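Local coordinates for protein D-3-phosphoglycerate dehydrogenase (Sulfolobus tokodaii, PDB 2EKL) that binds NAD and probably uses it to oxidise 3-phosphoglycerate in amino-acid biosynthesis, at residues A[245-250]-A[269-274]. Residues are numbered along the deposited sequence; the frame is centred on the assembly and turned at random.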
loop_
_atom_site.group_PDB
_atom_site.type_symbol
_atom_site.label_atom_id
_atom_site.label_comp_id
_atom_site.label_asym_id
_atom_site.label_seq_id
_atom_site.Cartn_x
_atom_site.Cartn_y
_atom_site.Cartn_z
ATOM N N TYR A 245 -22.166 6.250 -9.908
ATOM C CA TYR A 245 -22.199 5.374 -8.748
ATOM C C TYR A 245 -21.403 5.868 -7.544
ATOM O O TYR A 245 -21.662 5.448 -6.416
ATOM C CB TYR A 245 -21.771 3.965 -9.162
ATOM C CG TYR A 245 -22.892 3.219 -9.845
ATOM C CD1 TYR A 245 -23.839 2.511 -9.100
ATOM C CD2 TYR A 245 -23.048 3.269 -11.228
ATOM C CE1 TYR A 245 -24.917 1.875 -9.721
ATOM C CE2 TYR A 245 -24.125 2.637 -11.860
ATOM C CZ TYR A 245 -25.052 1.944 -11.097
ATOM O OH TYR A 245 -26.109 1.316 -11.712
ATOM N N ILE A 246 -20.436 6.749 -7.771
ATOM C CA ILE A 246 -19.676 7.308 -6.658
ATOM C C ILE A 246 -20.574 8.353 -5.989
ATOM O O ILE A 246 -20.681 8.411 -4.761
ATOM C CB ILE A 246 -18.365 7.973 -7.139
ATOM C CG1 ILE A 246 -17.337 6.891 -7.488
ATOM C CG2 ILE A 246 -17.810 8.897 -6.059
ATOM C CD1 ILE A 246 -16.003 7.432 -7.965
ATOM N N LYS A 247 -21.241 9.163 -6.805
ATOM C CA LYS A 247 -22.132 10.189 -6.278
ATOM C C LYS A 247 -23.337 9.587 -5.561
ATOM O O LYS A 247 -23.860 10.184 -4.621
ATOM C CB LYS A 247 -22.574 11.126 -7.406
ATOM C CG LYS A 247 -21.420 11.963 -7.945
ATOM C CD LYS A 247 -21.808 12.789 -9.159
ATOM C CE LYS A 247 -22.795 13.884 -8.803
ATOM N NZ LYS A 247 -23.008 14.805 -9.957
ATOM N N LYS A 248 -23.770 8.406 -5.999
ATOM C CA LYS A 248 -24.898 7.719 -5.369
ATOM C C LYS A 248 -24.471 7.206 -3.995
ATOM O O LYS A 248 -25.308 6.905 -3.144
ATOM C CB LYS A 248 -25.356 6.527 -6.215
ATOM C CG LYS A 248 -26.015 6.885 -7.532
ATOM C CD LYS A 248 -26.378 5.625 -8.302
ATOM C CE LYS A 248 -27.089 5.955 -9.601
ATOM N NZ LYS A 248 -27.366 4.737 -10.409
ATOM N N GLY A 249 -23.160 7.099 -3.797
ATOM C CA GLY A 249 -22.636 6.620 -2.531
ATOM C C GLY A 249 -22.378 5.123 -2.512
ATOM O O GLY A 249 -22.006 4.565 -1.476
ATOM N N LYS A 250 -22.561 4.461 -3.651
ATOM C CA LYS A 250 -22.348 3.020 -3.706
ATOM C C LYS A 250 -20.878 2.628 -3.692
ATOM O O LYS A 250 -20.485 1.697 -2.988
ATOM C CB LYS A 250 -23.007 2.412 -4.947
ATOM C CG LYS A 250 -22.927 0.888 -4.955
ATOM C CD LYS A 250 -23.743 0.267 -6.072
ATOM C CE LYS A 250 -23.738 -1.250 -5.948
ATOM N NZ LYS A 250 -24.536 -1.909 -7.017
ATOM N N GLU A 269 -14.613 14.086 -16.188
ATOM C CA GLU A 269 -13.307 13.572 -15.768
ATOM C C GLU A 269 -12.767 14.430 -14.639
ATOM O O GLU A 269 -12.193 13.932 -13.672
ATOM C CB GLU A 269 -12.306 13.621 -16.920
ATOM C CG GLU A 269 -12.325 12.435 -17.844
ATOM C CD GLU A 269 -11.104 12.411 -18.732
ATOM O OE1 GLU A 269 -11.000 13.280 -19.621
ATOM O OE2 GLU A 269 -10.239 11.534 -18.527
ATOM N N LEU A 270 -12.926 15.739 -14.790
ATOM C CA LEU A 270 -12.473 16.677 -13.781
ATOM C C LEU A 270 -13.244 16.467 -12.480
ATOM O O LEU A 270 -12.672 16.548 -11.396
ATOM C CB LEU A 270 -12.668 18.108 -14.289
ATOM C CG LEU A 270 -11.800 18.436 -15.505
ATOM C CD1 LEU A 270 -12.214 19.771 -16.114
ATOM C CD2 LEU A 270 -10.340 18.459 -15.074
ATOM N N GLU A 271 -14.542 16.191 -12.586
ATOM C CA GLU A 271 -15.358 15.981 -11.397
ATOM C C GLU A 271 -14.880 14.742 -10.641
ATOM O O GLU A 271 -14.839 14.732 -9.409
ATOM C CB GLU A 271 -16.837 15.830 -11.767
ATOM C CG GLU A 271 -17.768 16.191 -10.619
ATOM C CD GLU A 271 -19.235 16.117 -10.989
ATOM O OE1 GLU A 271 -19.594 16.531 -12.113
ATOM O OE2 GLU A 271 -20.032 15.658 -10.145
ATOM N N LEU A 272 -14.521 13.701 -11.386
ATOM C CA LEU A 272 -14.022 12.469 -10.780
ATOM C C LEU A 272 -12.705 12.740 -10.069
ATOM O O LEU A 272 -12.536 12.400 -8.902
ATOM C CB LEU A 272 -13.794 11.394 -11.848
ATOM C CG LEU A 272 -14.984 10.544 -12.296
ATOM C CD1 LEU A 272 -14.577 9.695 -13.489
ATOM C CD2 LEU A 272 -15.451 9.665 -11.143
ATOM N N LEU A 273 -11.771 13.365 -10.778
ATOM C CA LEU A 273 -10.464 13.658 -10.206
ATOM C C LEU A 273 -10.524 14.397 -8.871
ATOM O O LEU A 273 -9.780 14.070 -7.947
ATOM C CB LEU A 273 -9.617 14.465 -11.198
ATOM C CG LEU A 273 -8.219 14.862 -10.711
ATOM C CD1 LEU A 273 -7.403 13.608 -10.419
ATOM C CD2 LEU A 273 -7.529 15.716 -11.758
ATOM N N LYS A 274 -11.418 15.378 -8.759
ATOM C CA LYS A 274 -11.523 16.163 -7.532
ATOM C C LYS A 274 -12.331 15.528 -6.402
ATOM O O LYS A 274 -12.331 16.040 -5.280
ATOM C CB LYS A 274 -12.108 17.547 -7.842
ATOM C CG LYS A 274 -13.590 17.542 -8.176
ATOM C CD LYS A 274 -14.097 18.956 -8.427
ATOM C CE LYS A 274 -15.565 18.966 -8.831
ATOM N NZ LYS A 274 -16.472 18.523 -7.738
HETATM O O HOH W 1 -22.439 17.484 -11.354
#
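The carboxylate of Glu271 is the flat group that meets Lys247: OE2 accepts a hydrogen bond from NZ on its syn lone pair, the side of OE1, at 3.1 Å, and the pair forms a salt bridge. A water joins the other oxygen, donating to Glu271 OE1 at 3.1 Å and weakly accepting from Lys247 NZ, so the ammonium binds one oxygen directly and the other more loosely through the water. The two side chains cross at about a right angle. Glu271 carries CG anti to its backbone N (chi1 -156°) and runs on extended, whereas the lysine chain bends at chi3 (68°), which turns CE and NZ towards the carboxylate; Lys247 CD and CE both lie 3.5 Å from Glu271 OE2. Beneath this polar bridge, Ile246 CD1 meets Leu272 CD2 at 3.9 Å. Leu243, one turn before Lys247 on helix 239-247, touches both Glu271 and Leu272. The contact thus joins helices 239-247 and 267-274, which flank strand 251-256 in the sequence of the Rossmann-type NAD-binding domain, away from the cofactor. Its chemistry is layered: Ile246 packs on towards the sheet, against Val251 and Val278, and Leu272 onto Leu243 and Trp260, while an ion pair on the solvent side, probably tempered by hydration, links the helices.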